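Long-range contacts in GDSL-like Lipase/Acylhydrolase family protein (Neisseria meningitidis, PDB 4K7J), which probably removes O-acetyl groups from peptidoglycan, as an SGNH-type esterase with a catalytic triad: residues Phe54-Ile59 with Leu242-Tyr247; Thr238-Val243 with Asp275-Ala280; Asp71-Arg76 with Met363-Leu368. All coordinates share one frame; numbering follows the deposited sequence.

Contact 1 of 3, residues Phe54-Ile59 with Leu242-Tyr247; sequences FRILQI and LVILSY
R55, L57 and I59 face L242, I244 and S246 along a complete ladder of backbone hydrogen bonds. The two strands run parallel, 17° apart. The N-H groups of L57 and I59 point into the oxygens of L242 and I244. The bond from I59 N to I244 O measures 2.8 Å and is nearly linear at both ends. The reverse bonds are more tilted. L242 N reaches R55 O at 3.1 Å, I244 N reaches L57 O, and S246 N reaches I59 O. CA-H groups add weaker contacts to some of these oxygens, as from Q58 CA to I244 O at 3.3 Å.

Apolar side chains pack on both faces of the sheet. On one face, I56 lies beside L242, pointing the same way, and its CG2 meets I244 CD1 at 3.8 Å. Helix 68-81 covers this face through L77 and L73. On the other face, I59 CD1 touches V243 CG1 at 4.2 Å. The Y247 ring slants past I59 O, and its OH closes to 3.2 Å on I59 CG2. That hydroxyl is hydrogen-bonded to W224.

Q58 adds a polar side chain to the I56 face. Its CG is anti to the backbone N (chi1 -179°), and the extended chain runs across I244. OE1 rests on I244 CG2 at 3.6 Å, buried and with no polar partner in the model. NE2 sits near S246 CB and is hydrogen-bonded to T64.

In SGNH esterases the serine motif GDS and the GxN motif follow strands like these, and both sequences occur here just past the two segments. Five backbone bonds and apolar packing on both faces imply a well-held, buried strand pair. This is consistent with the pair setting how the two motifs stand to each other at the probable active site.

Contact 2 of 3, residues Thr238-Val243 with Asp275-Ala280; sequences TGADLV and DSLPAA
D241 and A280 bring the two backbones together, with their CA atoms 4.3 Å apart. No direct hydrogen bond joins the segments here. Instead A280 CA points a C-H group at D241 O, 3.3 Å away. Residues L277 to A280 form a type I turn after the end of helix 259-276, closed by A280 N on L277 O. One residue further on, G281 makes backbone hydrogen bonds with D241 and V243. The neighbouring segment has its own small closure, an ST turn in which T238 OG1 accepts from A240 N at 3.2 Å. The same hydroxyl is hydrogen-bonded to L235 O.

The type I turn closes a beta-alpha-beta crossover; the ST turn precedes its first strand. Strand 242-246 leads through helix 259-276 to strand 281-286, its parallel neighbour in the sheet, and the contact lies where the second strand enters.

L277 is the main side chain. Its CG is anti to the carbonyl carbon (chi1 -70°), and its CD1 branch reaches the other segment. CD1 meets A240 CB at 3.9 Å and V243 CG2 at 4.1 Å, with the V243 and L277 side chains at about a right angle. L235 of helix 231-236 also touches L277. A280 CB sits 3.5 Å from A240 O. At the outer margin a water donates to A279 O at 2.9 Å and, less closely, to D241 OD1. The other carboxylate oxygen, D241 OD2, forms a salt bridge with K42.

Contact 3 of 3, residues Asp71-Arg76 with Met363-Leu368; sequences DSLRKR and MLADSL
R76 keeps CG anti to its own N, then bends sharply at chi2 (82°), which lays the chain over A365 and carries the guanidinium toward D366. L73 also has CG anti to N, and this sends CD1 to the second helix. R76 CG packs on A365 CB at 3.5 Å. The same methyl lies over one face of the guanidinium, toward its rim. D366 OD1 comes to the guanidinium edge at NH2 as a salt bridge that is doubtful in detail, since the modelled separation is too short to trust and R76 has two conformers.

Segments 71-76 and 363-368, from helices 68-81 and 354-373, cross at -43° with their axes 9.5 Å apart at closest, on one side of the central sheet of this alpha/beta fold. The small A365 sits between L73 and R76 and touches both. L73 CD1 meets A365 CB at 3.9 Å and L364 CG at 4.2 Å, and it just reaches L368.

On helix 68-81, D71 is held by its own neighbours. R74 NE and NH2 both grip OD1, while K75 NZ takes the syn lone pair of OD2. R74 also pairs with D67.

Overall arrangement
Contact 1 lies near the centre of the chain and joins two sheet strands by backbone bonds. Contact 2 continues from it along strand 242-246, sharing L242 and V243, at the N-terminal end of the strands, where turns lead into the sheet. There apolar packing, a C-H contact and a water replace the ladder. The two contacts meet where R55 O lies close to D241 N, a probable hydrogen bond. Contact 3 belongs to the helix layer. Its L73 packs on I244 of contact 1, so sheet and helices share one core, while charged R76 and D366 lie partly exposed. Contacts 2 and 3 do not touch; their centres are about 20 Å apart.

Contact 1 of 3, residues Phe54-Ile59 with Leu242-Tyr247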
loop_
_atom_site.group_PDB
_atom_site.type_symbol
_atom_site.label_atom_id
_atom_site.label_comp_id
_atom_site.label_asym_id
_atom_site.label_seq_id
_atom_site.Cartn_x
_atom_site.Cartn_y
_atom_site.Cartn_z
ATOM N N PHE A 54 -3.806 10.237 10.559
ATOM C CA PHE A 54 -4.685 9.221 10.005
ATOM C C PHE A 54 -3.922 8.485 8.911
ATOM O O PHE A 54 -3.543 9.079 7.900
ATOM C CB PHE A 54 -5.973 9.835 9.458
ATOM C CG PHE A 54 -6.989 8.819 9.024
ATOM C CD1 PHE A 54 -6.945 8.272 7.748
ATOM C CD2 PHE A 54 -7.994 8.410 9.895
ATOM C CE1 PHE A 54 -7.886 7.329 7.347
ATOM C CE2 PHE A 54 -8.939 7.469 9.505
ATOM C CZ PHE A 54 -8.882 6.924 8.226
ATOM N N ARG A 55 -3.719 7.185 9.118
ATOM C CA ARG A 55 -2.808 6.406 8.282
ATOM C C ARG A 55 -3.559 5.488 7.327
ATOM O O ARG A 55 -4.233 4.546 7.755
ATOM C CB ARG A 55 -1.852 5.583 9.155
ATOM C CG ARG A 55 -0.911 6.421 10.014
ATOM C CD ARG A 55 -0.124 5.560 11.000
ATOM N NE ARG A 55 0.592 6.395 11.961
ATOM C CZ ARG A 55 0.107 6.750 13.146
ATOM N NH1 ARG A 55 -1.088 6.328 13.530
ATOM N NH2 ARG A 55 0.824 7.515 13.953
ATOM N N ILE A 56 -3.437 5.786 6.038
ATOM C CA ILE A 56 -4.026 4.974 4.978
ATOM C C ILE A 56 -2.929 4.091 4.390
ATOM O O ILE A 56 -1.875 4.594 3.994
ATOM C CB ILE A 56 -4.606 5.879 3.855
ATOM C CG1 ILE A 56 -5.791 6.690 4.374
ATOM C CG2 ILE A 56 -5.042 5.053 2.639
ATOM C CD1 ILE A 56 -6.292 7.740 3.362
ATOM N N LEU A 57 -3.169 2.781 4.342
ATOM C CA LEU A 57 -2.172 1.826 3.850
ATOM C C LEU A 57 -2.705 1.002 2.672
ATOM O O LEU A 57 -3.608 0.184 2.836
ATOM C CB LEU A 57 -1.750 0.877 4.979
ATOM C CG LEU A 57 -0.818 -0.284 4.632
ATOM C CD1 LEU A 57 0.490 0.258 4.060
ATOM C CD2 LEU A 57 -0.555 -1.164 5.881
ATOM N N GLN A 58 -2.134 1.197 1.488
ATOM C CA GLN A 58 -2.579 0.434 0.333
ATOM C C GLN A 58 -1.613 -0.698 -0.010
ATOM O O GLN A 58 -0.431 -0.470 -0.312
ATOM C CB GLN A 58 -2.789 1.339 -0.889
ATOM C CG GLN A 58 -3.280 0.547 -2.104
ATOM C CD GLN A 58 -3.947 1.416 -3.145
ATOM O OE1 GLN A 58 -4.683 2.349 -2.811
ATOM N NE2 GLN A 58 -3.696 1.117 -4.419
ATOM N N ILE A 59 -2.131 -1.917 0.032
ATOM C CA ILE A 59 -1.338 -3.105 -0.228
ATOM C C ILE A 59 -1.899 -3.748 -1.476
ATOM O O ILE A 59 -3.100 -4.005 -1.547
ATOM C CB ILE A 59 -1.417 -4.094 0.952
ATOM C CG1 ILE A 59 -1.237 -3.347 2.279
ATOM C CG2 ILE A 59 -0.379 -5.242 0.787
ATOM C CD1 ILE A 59 -1.553 -4.185 3.519
ATOM N N LEU A 242 -6.875 2.920 7.871
ATOM C CA LEU A 242 -7.648 2.411 6.738
ATOM C C LEU A 242 -6.724 1.537 5.893
ATOM O O LEU A 242 -5.672 1.992 5.457
ATOM C CB LEU A 242 -8.213 3.566 5.891
ATOM C CG LEU A 242 -8.871 3.194 4.551
ATOM C CD1 LEU A 242 -10.116 2.306 4.733
ATOM C CD2 LEU A 242 -9.221 4.434 3.733
ATOM N N VAL A 243 -7.106 0.283 5.686
ATOM C CA VAL A 243 -6.313 -0.637 4.879
ATOM C C VAL A 243 -6.991 -0.813 3.531
ATOM O O VAL A 243 -8.147 -1.241 3.459
ATOM C CB VAL A 243 -6.193 -2.015 5.551
ATOM C CG1 VAL A 243 -5.451 -3.013 4.631
ATOM C CG2 VAL A 243 -5.501 -1.893 6.895
ATOM N N ILE A 244 -6.282 -0.472 2.463
ATOM C CA ILE A 244 -6.806 -0.664 1.120
ATOM C C ILE A 244 -6.137 -1.872 0.498
ATOM O O ILE A 244 -4.899 -1.933 0.386
ATOM C CB ILE A 244 -6.555 0.565 0.218
ATOM C CG1 ILE A 244 -7.134 1.823 0.864
ATOM C CG2 ILE A 244 -7.136 0.333 -1.179
ATOM C CD1 ILE A 244 -7.006 3.099 0.014
ATOM N N LEU A 245 -6.951 -2.841 0.103
ATOM C CA LEU A 245 -6.451 -4.017 -0.604
ATOM C C LEU A 245 -6.763 -3.858 -2.085
ATOM O O LEU A 245 -7.929 -3.742 -2.483
ATOM C CB LEU A 245 -7.114 -5.286 -0.065
ATOM C CG LEU A 245 -6.917 -5.576 1.419
ATOM C CD1 LEU A 245 -7.837 -6.712 1.856
ATOM C CD2 LEU A 245 -5.457 -5.907 1.743
ATOM N N SER A 246 -5.723 -3.824 -2.905
ATOM C CA SER A 246 -5.917 -3.629 -4.340
ATOM C C SER A 246 -5.251 -4.753 -5.136
ATOM O O SER A 246 -4.101 -4.641 -5.543
ATOM C CB SER A 246 -5.390 -2.245 -4.771
ATOM O OG SER A 246 -5.533 -2.041 -6.171
ATOM N N TYR A 247 -5.983 -5.849 -5.335
ATOM C CA TYR A 247 -5.495 -6.979 -6.102
ATOM C C TYR A 247 -6.578 -7.367 -7.099
ATOM O O TYR A 247 -7.572 -6.672 -7.229
ATOM C CB TYR A 247 -5.184 -8.167 -5.190
ATOM C CG TYR A 247 -4.038 -7.965 -4.196
ATOM C CD1 TYR A 247 -2.725 -8.249 -4.548
ATOM C CD2 TYR A 247 -4.289 -7.545 -2.896
ATOM C CE1 TYR A 247 -1.689 -8.096 -3.643
ATOM C CE2 TYR A 247 -3.262 -7.389 -1.974
ATOM C CZ TYR A 247 -1.963 -7.668 -2.352
ATOM O OH TYR A 247 -0.939 -7.515 -1.443
#

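Contact 2 of 3, residues Thr238-Val243 with Asp275-Ala280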
loop_
_atom_site.group_PDB
_atom_site.type_symbol
_atom_site.label_atom_id
_atom_site.label_comp_id
_atom_site.label_asym_id
_atom_site.label_seq_id
_atom_site.Cartn_x
_atom_site.Cartn_y
_atom_site.Cartn_z
ATOM N N THR A 238 1.792 -1.049 11.978
ATOM C CA THR A 238 1.833 0.005 10.952
ATOM C C THR A 238 1.057 1.220 11.428
ATOM O O THR A 238 1.295 2.346 10.973
ATOM C CB THR A 238 1.188 -0.425 9.613
ATOM O OG1 THR A 238 -0.159 -0.854 9.841
ATOM C CG2 THR A 238 1.970 -1.543 8.950
ATOM N N GLY A 239 0.109 0.985 12.329
ATOM C CA GLY A 239 -0.762 2.047 12.790
ATOM C C GLY A 239 -1.838 2.426 11.781
ATOM O O GLY A 239 -2.486 3.454 11.944
ATOM N N ALA A 240 -2.024 1.601 10.746
ATOM C CA ALA A 240 -2.991 1.899 9.682
ATOM C C ALA A 240 -4.406 2.091 10.220
ATOM O O ALA A 240 -4.910 1.269 10.985
ATOM C CB ALA A 240 -2.986 0.805 8.625
ATOM N N ASP A 241 -5.051 3.169 9.795
ATOM C CA ASP A 241 -6.428 3.430 10.191
ATOM C C ASP A 241 -7.401 3.056 9.085
ATOM O O ASP A 241 -8.599 2.902 9.325
ATOM C CB ASP A 241 -6.584 4.905 10.572
ATOM C CG ASP A 241 -5.719 5.276 11.759
ATOM O OD1 ASP A 241 -5.787 4.570 12.792
ATOM O OD2 ASP A 241 -4.941 6.232 11.642
ATOM N N LEU A 242 -6.875 2.920 7.871
ATOM C CA LEU A 242 -7.648 2.411 6.738
ATOM C C LEU A 242 -6.724 1.537 5.893
ATOM O O LEU A 242 -5.672 1.992 5.457
ATOM C CB LEU A 242 -8.213 3.566 5.891
ATOM C CG LEU A 242 -8.871 3.194 4.551
ATOM C CD1 LEU A 242 -10.116 2.306 4.733
ATOM C CD2 LEU A 242 -9.221 4.434 3.733
ATOM N N VAL A 243 -7.106 0.283 5.686
ATOM C CA VAL A 243 -6.313 -0.637 4.879
ATOM C C VAL A 243 -6.991 -0.813 3.531
ATOM O O VAL A 243 -8.147 -1.241 3.459
ATOM C CB VAL A 243 -6.193 -2.015 5.551
ATOM C CG1 VAL A 243 -5.451 -3.013 4.631
ATOM C CG2 VAL A 243 -5.501 -1.893 6.895
ATOM N N ASP A 275 -8.734 -8.585 13.221
ATOM C CA ASP A 275 -8.146 -9.009 14.496
ATOM C C ASP A 275 -6.901 -8.188 14.810
ATOM O O ASP A 275 -6.693 -7.779 15.951
ATOM C CB ASP A 275 -7.758 -10.497 14.476
ATOM C CG ASP A 275 -8.956 -11.431 14.338
ATOM O OD1 ASP A 275 -10.118 -10.966 14.422
ATOM O OD2 ASP A 275 -8.723 -12.647 14.151
ATOM N N SER A 276 -6.075 -7.943 13.792
ATOM C CA SER A 276 -4.788 -7.283 14.001
ATOM C C SER A 276 -4.920 -5.777 14.174
ATOM O O SER A 276 -4.121 -5.160 14.876
ATOM C CB SER A 276 -3.808 -7.598 12.861
ATOM O OG SER A 276 -3.607 -8.996 12.757
ATOM N N LEU A 277 -5.922 -5.189 13.530
ATOM C CA LEU A 277 -6.173 -3.751 13.641
ATOM C C LEU A 277 -7.674 -3.511 13.845
ATOM O O LEU A 277 -8.398 -3.207 12.891
ATOM C CB LEU A 277 -5.688 -3.017 12.385
ATOM C CG LEU A 277 -4.192 -2.887 12.079
ATOM C CD1 LEU A 277 -4.013 -2.388 10.651
ATOM C CD2 LEU A 277 -3.535 -1.931 13.064
ATOM N N PRO A 278 -8.150 -3.657 15.094
ATOM C CA PRO A 278 -9.590 -3.610 15.382
ATOM C C PRO A 278 -10.235 -2.259 15.074
ATOM O O PRO A 278 -11.437 -2.207 14.827
ATOM C CB PRO A 278 -9.670 -3.897 16.888
ATOM C CG PRO A 278 -8.322 -4.425 17.270
ATOM C CD PRO A 278 -7.348 -3.817 16.316
ATOM N N ALA A 279 -9.458 -1.184 15.077
ATOM C CA ALA A 279 -10.023 0.138 14.837
ATOM C C ALA A 279 -9.928 0.586 13.370
ATOM O O ALA A 279 -10.387 1.677 13.025
ATOM C CB ALA A 279 -9.365 1.171 15.759
ATOM N N ALA A 280 -9.342 -0.246 12.506
ATOM C CA ALA A 280 -9.116 0.168 11.121
ATOM C C ALA A 280 -10.319 -0.072 10.206
ATOM O O ALA A 280 -11.068 -1.026 10.386
ATOM C CB ALA A 280 -7.874 -0.521 10.544
HETATM O O HOH W 1 -8.946 4.095 13.551
#

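Contact 3 of 3, residues Asp71-Arg76 with Met363-Leu368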
loop_
_atom_site.group_PDB
_atom_site.type_symbol
_atom_site.label_atom_id
_atom_site.label_comp_id
_atom_site.label_asym_id
_atom_site.label_seq_id
_atom_site.Cartn_x
_atom_site.Cartn_y
_atom_site.Cartn_z
ATOM N N ASP A 71 -0.005 7.913 -5.170
ATOM C CA ASP A 71 0.517 9.259 -4.977
ATOM C C ASP A 71 -0.534 10.306 -5.316
ATOM O O ASP A 71 -0.540 11.398 -4.746
ATOM C CB ASP A 71 1.781 9.507 -5.795
ATOM C CG ASP A 71 2.406 10.857 -5.491
ATOM O OD1 ASP A 71 2.702 11.127 -4.300
ATOM O OD2 ASP A 71 2.571 11.654 -6.434
ATOM N N SER A 72 -1.433 9.971 -6.236
ATOM C CA SER A 72 -2.502 10.898 -6.592
ATOM C C SER A 72 -3.481 10.973 -5.426
ATOM O O SER A 72 -3.904 12.055 -5.020
ATOM C CB SER A 72 -3.196 10.466 -7.883
ATOM O OG SER A 72 -4.441 11.130 -8.030
ATOM N N LEU A 73 -3.803 9.809 -4.870
ATOM C CA LEU A 73 -4.621 9.718 -3.670
ATOM C C LEU A 73 -3.954 10.487 -2.521
ATOM O O LEU A 73 -4.608 11.247 -1.787
ATOM C CB LEU A 73 -4.808 8.247 -3.289
ATOM C CG LEU A 73 -5.792 7.912 -2.172
ATOM C CD1 LEU A 73 -7.193 8.269 -2.625
ATOM C CD2 LEU A 73 -5.698 6.428 -1.820
ATOM N N ARG A 74 -2.649 10.287 -2.378
ATOM C CA ARG A 74 -1.874 10.985 -1.361
ATOM C C ARG A 74 -1.994 12.499 -1.500
ATOM O O ARG A 74 -2.335 13.184 -0.544
ATOM C CB ARG A 74 -0.413 10.544 -1.419
ATOM C CG ARG A 74 0.483 11.118 -0.331
ATOM C CD ARG A 74 1.725 10.252 -0.147
ATOM N NE ARG A 74 2.337 9.892 -1.412
ATOM C CZ ARG A 74 2.552 8.649 -1.828
ATOM N NH1 ARG A 74 2.226 7.596 -1.086
ATOM N NH2 ARG A 74 3.105 8.465 -3.000
ATOM N N LYS A 75 -1.735 13.025 -2.688
ATOM C CA LYS A 75 -1.718 14.483 -2.852
ATOM C C LYS A 75 -3.098 15.093 -2.636
ATOM O O LYS A 75 -3.235 16.159 -2.037
ATOM C CB LYS A 75 -1.174 14.873 -4.222
ATOM C CG LYS A 75 0.278 14.452 -4.457
ATOM C CD LYS A 75 1.240 15.198 -3.539
ATOM C CE LYS A 75 2.669 14.678 -3.702
ATOM N NZ LYS A 75 3.037 14.645 -5.150
ATOM N N ARG A 76 -4.123 14.414 -3.129
ATOM C CA ARG A 76 -5.478 14.920 -3.013
ATOM C C ARG A 76 -5.945 14.951 -1.560
ATOM O O ARG A 76 -6.381 15.992 -1.058
ATOM C CB ARG A 76 -6.425 14.071 -3.850
ATOM C CG ARG A 76 -7.879 14.314 -3.539
ATOM C CD ARG A 76 -8.422 15.535 -4.257
ATOM N NE ARG A 76 -9.878 15.510 -4.270
ATOM C CZ ARG A 76 -10.604 14.923 -5.215
ATOM N NH1 ARG A 76 -10.019 14.300 -6.238
ATOM N NH2 ARG A 76 -11.924 14.960 -5.134
ATOM N N MET A 363 -10.908 9.801 -8.656
ATOM C CA MET A 363 -12.274 9.315 -8.488
ATOM C C MET A 363 -12.460 8.620 -7.137
ATOM O O MET A 363 -13.482 8.824 -6.468
ATOM C CB MET A 363 -12.677 8.393 -9.638
ATOM C CG MET A 363 -12.784 9.111 -10.973
ATOM S SD MET A 363 -13.571 8.110 -12.249
ATOM C CE MET A 363 -12.209 7.263 -12.998
ATOM N N LEU A 364 -11.472 7.818 -6.733
ATOM C CA LEU A 364 -11.515 7.177 -5.422
ATOM C C LEU A 364 -11.500 8.216 -4.317
ATOM O O LEU A 364 -12.235 8.103 -3.331
ATOM C CB LEU A 364 -10.341 6.210 -5.237
ATOM C CG LEU A 364 -10.213 5.575 -3.851
ATOM C CD1 LEU A 364 -11.530 4.892 -3.445
ATOM C CD2 LEU A 364 -9.034 4.591 -3.823
ATOM N N ALA A 365 -10.651 9.228 -4.476
ATOM C CA ALA A 365 -10.551 10.291 -3.480
ATOM C C ALA A 365 -11.892 11.016 -3.374
ATOM O O ALA A 365 -12.379 11.296 -2.259
ATOM C CB ALA A 365 -9.446 11.252 -3.853
ATOM N N ASP A 366 -12.484 11.292 -4.537
ATOM C CA ASP A 366 -13.848 11.831 -4.630
ATOM C C ASP A 366 -14.820 11.002 -3.806
ATOM O O ASP A 366 -15.543 11.539 -2.968
ATOM C CB ASP A 366 -14.350 11.814 -6.076
ATOM C CG ASP A 366 -13.733 12.899 -6.932
ATOM O OD1 ASP A 366 -13.224 13.881 -6.367
ATOM O OD2 ASP A 366 -13.773 12.767 -8.176
ATOM N N SER A 367 -14.837 9.695 -4.066
ATOM C CA SER A 367 -15.732 8.772 -3.374
ATOM C C SER A 367 -15.558 8.796 -1.845
ATOM O O SER A 367 -16.537 8.729 -1.096
ATOM C CB SER A 367 -15.551 7.345 -3.912
ATOM O OG SER A 367 -15.748 7.282 -5.328
ATOM N N LEU A 368 -14.315 8.909 -1.381
ATOM C CA LEU A 368 -14.043 8.858 0.054
ATOM C C LEU A 368 -14.436 10.162 0.736
ATOM O O LEU A 368 -14.982 10.156 1.841
ATOM C CB LEU A 368 -12.570 8.538 0.324
ATOM C CG LEU A 368 -12.106 7.144 -0.098
ATOM C CD1 LEU A 368 -10.591 7.030 -0.032
ATOM C CD2 LEU A 368 -12.764 6.089 0.765
#